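Local coordinates for microcin B17-processing protein McbB (Escherichia coli str. K-12 substr. MG1655, PDB 6GRH) that is required to process the inactive microcin B17 precursor peptide (McbA) into the active antibiotic, at residues Thr139-His144 and Val166-Ser171; Ser98-Asp103 and Val120-Ile125. One frame throughout, in Å; residues are numbered along the deposited sequence. Where two conformers were deposited one is given.

Contact 1: residues Thr139-His144 and Val166-Ser171; sequences TLIWLH and VAFIQS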
ATOM      1  N   THR B 139      22.434  -7.963 -24.607  1.00 32.51           N
ATOM      2  CA  THR B 139      22.716  -8.938 -23.570  1.00 31.35           C
ATOM      3  C   THR B 139      22.028  -8.539 -22.277  1.00 30.54           C
ATOM      4  O   THR B 139      22.052  -7.348 -21.907  1.00 30.08           O
ATOM      5  CB  THR B 139      24.223  -8.997 -23.310  1.00 32.65           C
ATOM      6  OG1 THR B 139      24.883  -9.383 -24.516  1.00 34.00           O
ATOM      7  CG2 THR B 139      24.570  -9.960 -22.205  1.00 32.06           C
ATOM      8  N   LEU B 140      21.404  -9.514 -21.613  1.00 28.51           N
ATOM      9  CA  LEU B 140      20.931  -9.346 -20.234  1.00 27.97           C
ATOM     10  C   LEU B 140      22.092  -9.623 -19.276  1.00 28.22           C
ATOM     11  O   LEU B 140      22.690 -10.699 -19.299  1.00 29.41           O
ATOM     12  CB  LEU B 140      19.769 -10.277 -19.934  1.00 27.52           C
ATOM     13  CG  LEU B 140      19.144 -10.277 -18.526  1.00 27.50           C
ATOM     14  CD1 LEU B 140      18.522  -8.934 -18.202  1.00 27.88           C
ATOM     15  CD2 LEU B 140      18.115 -11.379 -18.420  1.00 27.41           C
ATOM     16  N   ILE B 141      22.434  -8.646 -18.454  1.00 26.99           N
ATOM     17  CA  ILE B 141      23.491  -8.799 -17.477  1.00 26.79           C
ATOM     18  C   ILE B 141      22.873  -9.045 -16.103  1.00 25.88           C
ATOM     19  O   ILE B 141      22.196  -8.153 -15.547  1.00 24.99           O
ATOM     20  CB  ILE B 141      24.411  -7.551 -17.438  1.00 27.36           C
ATOM     21  CG1 ILE B 141      24.996  -7.281 -18.826  1.00 28.50           C
ATOM     22  CG2 ILE B 141      25.478  -7.715 -16.370  1.00 27.59           C
ATOM     23  CD1 ILE B 141      25.847  -6.031 -18.927  1.00 29.46           C
ATOM     24  N   TRP B 142      23.113 -10.237 -15.555  1.00 25.08           N
ATOM     25  CA  TRP B 142      22.713 -10.566 -14.206  1.00 24.56           C
ATOM     26  C   TRP B 142      23.894 -10.350 -13.271  1.00 24.86           C
ATOM     27  O   TRP B 142      24.901 -11.029 -13.387  1.00 24.84           O
ATOM     28  CB  TRP B 142      22.226 -12.022 -14.104  1.00 24.63           C
ATOM     29  CG  TRP B 142      21.502 -12.275 -12.803  1.00 24.05           C
ATOM     30  CD1 TRP B 142      22.026 -12.131 -11.530  1.00 24.25           C
ATOM     31  CD2 TRP B 142      20.143 -12.658 -12.628  1.00 23.27           C
ATOM     32  NE1 TRP B 142      21.078 -12.431 -10.595  1.00 23.88           N
ATOM     33  CE2 TRP B 142      19.907 -12.726 -11.229  1.00 23.21           C
ATOM     34  CE3 TRP B 142      19.098 -12.957 -13.507  1.00 23.12           C
ATOM     35  CZ2 TRP B 142      18.667 -13.078 -10.687  1.00 22.68           C
ATOM     36  CZ3 TRP B 142      17.861 -13.300 -12.980  1.00 22.77           C
ATOM     37  CH2 TRP B 142      17.657 -13.353 -11.574  1.00 22.90           C
ATOM     38  N   LEU B 143      23.774  -9.390 -12.342  1.00 24.54           N
ATOM     39  CA  LEU B 143      24.812  -9.144 -11.349  1.00 25.10           C
ATOM     40  C   LEU B 143      24.372  -9.699 -10.004  1.00 24.56           C
ATOM     41  O   LEU B 143      23.402  -9.216  -9.446  1.00 23.72           O
ATOM     42  CB  LEU B 143      25.087  -7.658 -11.248  1.00 25.71           C
ATOM     43  CG  LEU B 143      26.036  -7.143 -10.170  1.00 26.76           C
ATOM     44  CD1 LEU B 143      27.436  -7.736 -10.284  1.00 27.78           C
ATOM     45  CD2 LEU B 143      26.080  -5.613 -10.259  1.00 27.70           C
ATOM     46  N   HIS B 144      25.087 -10.697  -9.488  1.00 25.07           N
ATOM     47  CA  HIS B 144      24.722 -11.341  -8.238  1.00 25.00           C
ATOM     48  C   HIS B 144      25.845 -11.098  -7.240  1.00 26.13           C
ATOM     49  O   HIS B 144      26.981 -11.491  -7.487  1.00 26.81           O
ATOM     50  CB  HIS B 144      24.477 -12.834  -8.435  1.00 24.88           C
ATOM     51  CG  HIS B 144      24.249 -13.576  -7.161  1.00 24.64           C
ATOM     52  ND1 HIS B 144      23.090 -13.445  -6.434  1.00 24.61           N
ATOM     53  CD2 HIS B 144      25.054 -14.390  -6.449  1.00 25.40           C
ATOM     54  CE1 HIS B 144      23.181 -14.185  -5.341  1.00 25.07           C
ATOM     55  NE2 HIS B 144      24.348 -14.798  -5.344  1.00 25.46           N
ATOM     56  N   VAL B 166      21.093  -3.406 -24.038  1.00 28.84           N
ATOM     57  CA  VAL B 166      21.469  -4.009 -22.761  1.00 27.78           C
ATOM     58  C   VAL B 166      20.295  -3.950 -21.786  1.00 26.58           C
ATOM     59  O   VAL B 166      19.402  -3.117 -21.934  1.00 27.14           O
ATOM     60  CB  VAL B 166      22.680  -3.281 -22.150  1.00 28.18           C
ATOM     61  CG1 VAL B 166      22.326  -1.886 -21.634  1.00 28.34           C
ATOM     62  CG2 VAL B 166      23.338  -4.092 -21.062  1.00 27.59           C
ATOM     63  N   ALA B 167      20.286  -4.860 -20.831  1.00 25.19           N
ATOM     64  CA  ALA B 167      19.465  -4.751 -19.635  1.00 24.69           C
ATOM     65  C   ALA B 167      20.223  -5.400 -18.485  1.00 24.24           C
ATOM     66  O   ALA B 167      21.152  -6.171 -18.700  1.00 24.01           O
ATOM     67  CB  ALA B 167      18.101  -5.400 -19.821  1.00 23.92           C
ATOM     68  N   PHE B 168      19.824  -5.058 -17.267  1.00 23.74           N
ATOM     69  CA  PHE B 168      20.467  -5.549 -16.065  1.00 23.85           C
ATOM     70  C   PHE B 168      19.437  -6.112 -15.115  1.00 24.15           C
ATOM     71  O   PHE B 168      18.301  -5.579 -15.022  1.00 23.54           O
ATOM     72  CB  PHE B 168      21.181  -4.426 -15.303  1.00 24.11           C
ATOM     73  CG  PHE B 168      22.161  -3.638 -16.118  1.00 24.95           C
ATOM     74  CD1 PHE B 168      21.726  -2.622 -16.970  1.00 25.44           C
ATOM     75  CD2 PHE B 168      23.501  -3.887 -16.017  1.00 25.51           C
ATOM     76  CE1 PHE B 168      22.622  -1.866 -17.704  1.00 26.17           C
ATOM     77  CE2 PHE B 168      24.416  -3.141 -16.737  1.00 26.46           C
ATOM     78  CZ  PHE B 168      23.974  -2.121 -17.577  1.00 26.90           C
ATOM     79  N   ILE B 169      19.864  -7.135 -14.368  1.00 24.48           N
ATOM     80  CA  ILE B 169      19.155  -7.607 -13.183  1.00 25.26           C
ATOM     81  C   ILE B 169      20.212  -7.671 -12.120  1.00 24.79           C
ATOM     82  O   ILE B 169      21.351  -7.998 -12.424  1.00 25.28           O
ATOM     83  CB  ILE B 169      18.535  -8.997 -13.405  1.00 26.33           C
ATOM     84  CG1 ILE B 169      17.369  -8.844 -14.369  1.00 28.04           C
ATOM     85  CG2 ILE B 169      18.048  -9.612 -12.087  1.00 26.32           C
ATOM     86  CD1 ILE B 169      16.890 -10.131 -14.972  1.00 29.60           C
ATOM     87  N   GLN B 170      19.851  -7.285 -10.906  1.00 24.00           N
ATOM     88  CA  GLN B 170      20.751  -7.322  -9.774  1.00 24.41           C
ATOM     89  C   GLN B 170      20.137  -8.151  -8.692  1.00 24.12           C
ATOM     90  O   GLN B 170      18.941  -7.991  -8.397  1.00 24.27           O
ATOM     91  CB  GLN B 170      21.018  -5.927  -9.203  1.00 24.62           C
ATOM     92  CG  GLN B 170      21.541  -4.889 -10.173  1.00 24.93           C
ATOM     93  CD  GLN B 170      20.501  -4.270 -11.099  1.00 24.87           C
ATOM     94  OE1 GLN B 170      20.830  -3.909 -12.223  1.00 25.80           O
ATOM     95  NE2 GLN B 170      19.293  -4.079 -10.626  1.00 23.58           N
ATOM     96  N   SER B 171      20.954  -8.979  -8.055  1.00 23.55           N
ATOM     97  CA  SER B 171      20.498  -9.775  -6.920  1.00 23.36           C
ATOM     98  C   SER B 171      21.500  -9.722  -5.770  1.00 23.41           C
ATOM     99  O   SER B 171      22.691  -9.589  -5.965  1.00 23.65           O
ATOM    100  CB  SER B 171      20.162 -11.213  -7.353  1.00 22.75           C
ATOM    101  OG  SER B 171      21.300 -11.913  -7.790  1.00 22.98           O
TER
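Trp142 spreads its indole under the CG2 methyl of Ile169, which stands 3.5 Å from the centroid of the six-membered ring and only 2° off the ring normal, an almost perfectly centred CH-pi contact. The two residues are partners on neighbouring parallel strands of a beta-alpha-beta crossover, in which helix 150-160 carries the chain from strand 139-144 to strand 167-174. Ile169 serves two neighbours at once: with CG1 anti to its carbonyl carbon (chi1 -71°), one branch lies over the indole while the other runs back along the strand, bringing its CD1 to 3.8 Å from Leu140 CD1. Helix 236-254 closes over this face through Ile246, Leu250 and Leu253.

The reverse face is also apolar at one end. Ile141 and Phe168 lie side by side and point the same way, Phe168 against Ile156 and Phe160 of helix 150-160, Ile141 against Phe160, and Ile141 CD1 also meets Val166 CG2 at 3.8 Å. Further along this face, Gln170 turns its amide to Tyr157 and Asp181, with the zinc ion about 9 Å from its side chain.

Backbone bonds from Thr139, Ile141 and Leu143 join the strands in regular parallel register, the last of them Ser171 N to Leu143 O at 2.8 Å. The alternate residues, Leu140, Trp142 and His144, turn their peptide groups to strand 97-102 instead.

At the C-terminal end a single hydroxyl gathers two rings. Ser171 OG accepts the indole N-H near the ring plane, Trp142 NE1 to Ser171 OG being 2.9 Å, which fixes the rotation of the tryptophan under Ile169; on the same oxygen a second hydrogen bond is made with His144 ND1, at 2.7 Å.

Contact 2: residues Ser98-Asp103 and Val120-Ile125; sequences SVIISD and VFVSHI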
ATOM      1  N   SER B  98      22.465 -13.993 -22.159  0.50 32.47           N
ATOM      2  CA  SER B  98      22.674 -13.560 -20.784  0.50 31.20           C
ATOM      3  C   SER B  98      24.111 -13.825 -20.303  0.50 30.86           C
ATOM      4  O   SER B  98      24.774 -14.764 -20.768  0.50 30.85           O
ATOM      5  CB  SER B  98      21.696 -14.282 -19.868  0.50 30.57           C
ATOM      6  OG  SER B  98      20.364 -13.847 -20.088  0.50 30.28           O
ATOM      7  N   VAL B  99      24.589 -12.981 -19.389  1.00 29.91           N
ATOM      8  CA  VAL B  99      25.838 -13.219 -18.675  1.00 30.18           C
ATOM      9  C   VAL B  99      25.543 -13.059 -17.195  1.00 28.99           C
ATOM     10  O   VAL B  99      24.707 -12.262 -16.821  1.00 28.74           O
ATOM     11  CB  VAL B  99      26.985 -12.282 -19.099  1.00 31.23           C
ATOM     12  CG1 VAL B  99      27.374 -12.530 -20.542  1.00 32.66           C
ATOM     13  CG2 VAL B  99      26.664 -10.809 -18.932  1.00 30.90           C
ATOM     14  N   ILE B 100      26.235 -13.821 -16.364  1.00 28.42           N
ATOM     15  CA  ILE B 100      26.155 -13.673 -14.924  1.00 27.71           C
ATOM     16  C   ILE B 100      27.486 -13.119 -14.437  1.00 27.97           C
ATOM     17  O   ILE B 100      28.539 -13.696 -14.719  1.00 28.35           O
ATOM     18  CB  ILE B 100      25.832 -14.998 -14.227  1.00 28.08           C
ATOM     19  CG1 ILE B 100      24.452 -15.465 -14.665  1.00 27.72           C
ATOM     20  CG2 ILE B 100      25.867 -14.813 -12.700  1.00 28.77           C
ATOM     21  CD1 ILE B 100      24.062 -16.809 -14.114  1.00 27.99           C
ATOM     22  N   ILE B 101      27.442 -11.959 -13.778  1.00 27.19           N
ATOM     23  CA  ILE B 101      28.623 -11.334 -13.186  1.00 28.31           C
ATOM     24  C   ILE B 101      28.463 -11.472 -11.681  1.00 28.17           C
ATOM     25  O   ILE B 101      27.388 -11.137 -11.118  1.00 26.48           O
ATOM     26  CB  ILE B 101      28.796  -9.844 -13.595  1.00 28.66           C
ATOM     27  CG1 ILE B 101      28.896  -9.695 -15.123  1.00 29.51           C
ATOM     28  CG2 ILE B 101      30.046  -9.277 -12.947  1.00 29.99           C
ATOM     29  CD1 ILE B 101      29.041  -8.285 -15.671  1.00 30.06           C
ATOM     30  N   SER B 102      29.482 -11.986 -11.008  1.00 29.00           N
ATOM     31  CA  SER B 102      29.316 -12.262  -9.572  1.00 29.50           C
ATOM     32  C   SER B 102      30.596 -12.220  -8.798  1.00 30.72           C
ATOM     33  O   SER B 102      31.675 -12.439  -9.354  1.00 31.78           O
ATOM     34  CB  SER B 102      28.666 -13.646  -9.379  1.00 29.20           C
ATOM     35  OG  SER B 102      28.238 -13.842  -8.045  1.00 29.24           O
ATOM     36  N   ASP B 103      30.462 -11.959  -7.503  1.00 30.90           N
ATOM     37  CA  ASP B 103      31.560 -12.125  -6.549  1.00 32.79           C
ATOM     38  C   ASP B 103      31.680 -13.551  -6.047  1.00 33.25           C
ATOM     39  O   ASP B 103      32.655 -13.874  -5.381  1.00 34.51           O
ATOM     40  CB  ASP B 103      31.451 -11.121  -5.381  1.00 33.41           C
ATOM     41  CG  ASP B 103      30.218 -11.330  -4.469  1.00 33.13           C
ATOM     42  OD1 ASP B 103      29.301 -12.128  -4.760  1.00 32.59           O
ATOM     43  OD2 ASP B 103      30.151 -10.611  -3.438  1.00 35.08           O
ATOM     44  N   VAL B 120      17.735 -21.868 -21.096  1.00 30.11           N
ATOM     45  CA  VAL B 120      18.420 -20.636 -20.719  1.00 30.61           C
ATOM     46  C   VAL B 120      19.840 -20.618 -21.289  1.00 31.00           C
ATOM     47  O   VAL B 120      20.618 -21.494 -20.976  1.00 31.40           O
ATOM     48  CB  VAL B 120      18.467 -20.511 -19.190  1.00 30.33           C
ATOM     49  CG1 VAL B 120      19.370 -19.354 -18.771  1.00 31.08           C
ATOM     50  CG2 VAL B 120      17.055 -20.306 -18.658  1.00 29.39           C
ATOM     51  N   PHE B 121      20.137 -19.607 -22.109  1.00 31.95           N
ATOM     52  CA  PHE B 121      21.473 -19.389 -22.709  1.00 33.11           C
ATOM     53  C   PHE B 121      22.254 -18.376 -21.870  1.00 31.79           C
ATOM     54  O   PHE B 121      21.962 -17.177 -21.906  1.00 32.38           O
ATOM     55  CB  PHE B 121      21.323 -18.893 -24.151  1.00 35.12           C
ATOM     56  CG  PHE B 121      22.640 -18.623 -24.894  1.00 37.52           C
ATOM     57  CD1 PHE B 121      23.845 -19.263 -24.558  1.00 38.61           C
ATOM     58  CD2 PHE B 121      22.643 -17.734 -25.985  1.00 38.84           C
ATOM     59  CE1 PHE B 121      25.014 -19.004 -25.275  1.00 41.27           C
ATOM     60  CE2 PHE B 121      23.806 -17.467 -26.695  1.00 41.23           C
ATOM     61  CZ  PHE B 121      25.003 -18.104 -26.348  1.00 42.17           C
ATOM     62  N   VAL B 122      23.189 -18.872 -21.064  1.00 30.62           N
ATOM     63  CA  VAL B 122      24.127 -18.020 -20.334  1.00 30.17           C
ATOM     64  C   VAL B 122      25.473 -18.245 -20.998  1.00 30.79           C
ATOM     65  O   VAL B 122      25.984 -19.363 -20.960  1.00 29.69           O
ATOM     66  CB  VAL B 122      24.241 -18.409 -18.853  1.00 30.09           C
ATOM     67  CG1 VAL B 122      25.296 -17.551 -18.146  1.00 30.27           C
ATOM     68  CG2 VAL B 122      22.896 -18.300 -18.163  1.00 29.39           C
ATOM     69  N   SER B 123      26.026 -17.206 -21.621  1.00 31.14           N
ATOM     70  CA  SER B 123      27.269 -17.344 -22.382  1.00 33.32           C
ATOM     71  C   SER B 123      28.505 -17.385 -21.495  1.00 33.44           C
ATOM     72  O   SER B 123      29.452 -18.088 -21.819  1.00 33.88           O
ATOM     73  CB  SER B 123      27.443 -16.234 -23.422  1.00 34.38           C
ATOM     74  OG  SER B 123      27.296 -14.964 -22.829  1.00 36.22           O
ATOM     75  N   HIS B 124      28.504 -16.635 -20.400  1.00 32.21           N
ATOM     76  CA  HIS B 124      29.683 -16.504 -19.564  1.00 33.40           C
ATOM     77  C   HIS B 124      29.301 -16.280 -18.121  1.00 31.88           C
ATOM     78  O   HIS B 124      28.321 -15.580 -17.858  1.00 30.16           O
ATOM     79  CB  HIS B 124      30.526 -15.320 -20.014  1.00 35.47           C
ATOM     80  CG  HIS B 124      31.113 -15.479 -21.378  1.00 38.33           C
ATOM     81  ND1 HIS B 124      30.530 -14.936 -22.507  1.00 39.63           N
ATOM     82  CD2 HIS B 124      32.214 -16.144 -21.803  1.00 40.87           C
ATOM     83  CE1 HIS B 124      31.267 -15.244 -23.566  1.00 40.83           C
ATOM     84  NE2 HIS B 124      32.296 -15.971 -23.164  1.00 41.60           N
ATOM     85  N   ILE B 125      30.075 -16.879 -17.215  1.00 32.24           N
ATOM     86  CA  ILE B 125      30.089 -16.522 -15.806  1.00 32.44           C
ATOM     87  C   ILE B 125      31.321 -15.649 -15.581  1.00 33.21           C
ATOM     88  O   ILE B 125      32.437 -16.077 -15.819  1.00 34.47           O
ATOM     89  CB  ILE B 125      30.175 -17.755 -14.877  1.00 32.78           C
ATOM     90  CG1 ILE B 125      29.097 -18.781 -15.234  1.00 31.99           C
ATOM     91  CG2 ILE B 125      30.002 -17.329 -13.412  1.00 32.44           C
ATOM     92  CD1 ILE B 125      27.662 -18.278 -15.230  1.00 30.51           C
TER
HETATM   93  O   HOH W   1      19.527 -15.982 -21.544  1.00 53.91           O
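Both isoleucines, Ile100 and Ile125, set CG1 anti to the carbonyl carbon (chi1 -64° and -52°) and, standing on the same face of the sheet, lie side by side; a bend at chi2 of -56° then folds CD1 of Ile125 back to 3.9 Å from CB of Ile100. Val122 completes the apolar row on this face, its CG1 meeting Ile100 CG1 at 4.1 Å. Helix 111-115, the connection of this beta-alpha-beta unit, lies against the row through Arg112 and Trp115.

The pairing of the two parallel strands is interrupted by a beta bulge. Ser98 faces Val122 and Ile100 faces Ile125, so two steps along strand 97-102 are matched by three along strand 122-127. Ser123 takes up the difference with a helix-like backbone. Its N-H still binds Ser98 O at 2.9 Å, whereas its own carbonyl receives a hydrogen bond from Arg112 NH2 rather than from strand 97-102. Regular pairing returns where Ile100 N meets His124 O at 3.1 Å.

Val99, on the other face, has its CG1 3.3 Å from Ser123 OG, a hydroxyl whose polar partner is Asn97 OD1, one residue before Ser98. His124 meets the same methyl mainly through CB, 4.2 Å from Val99 CG1, while its ring, edge toward that methyl, leads away.

Where strand 122-127 begins, Phe121 O takes two donors, Ser98 N at 3.2 Å and a water at 2.7 Å; a link from that water to Ser98 OG is less certain, because the serine has two conformers. Cohesion here is therefore divided: three backbone bonds keep the strands together around the bulge, the isoleucine-valine row packs against the helix, and an arginine from the crossover satisfies the carbonyl that the bulge diverts from the sheet.

How the contacts relate
After the N-terminal antiparallel sheet and its helices, the chain enters strand 97-102, and contact 2 closes a short loop when the chain returns through helix 111-115 to strand 122-127. The chain then enters strand 139-144, and contact 1 closes the next loop through helix 150-160 and strand 167-174. The two loops follow in series, neither nested nor crossed along the sequence. In space they adjoin, because strand 139-144 lies beside strand 97-102: Trp142 O to Ile101 N and His144 O to Ser102 OG, each 2.7 Å, probably join them by hydrogen bonds. Together they build the four-strand parallel part of a mixed sheet, its outermost member here being strand 122-127.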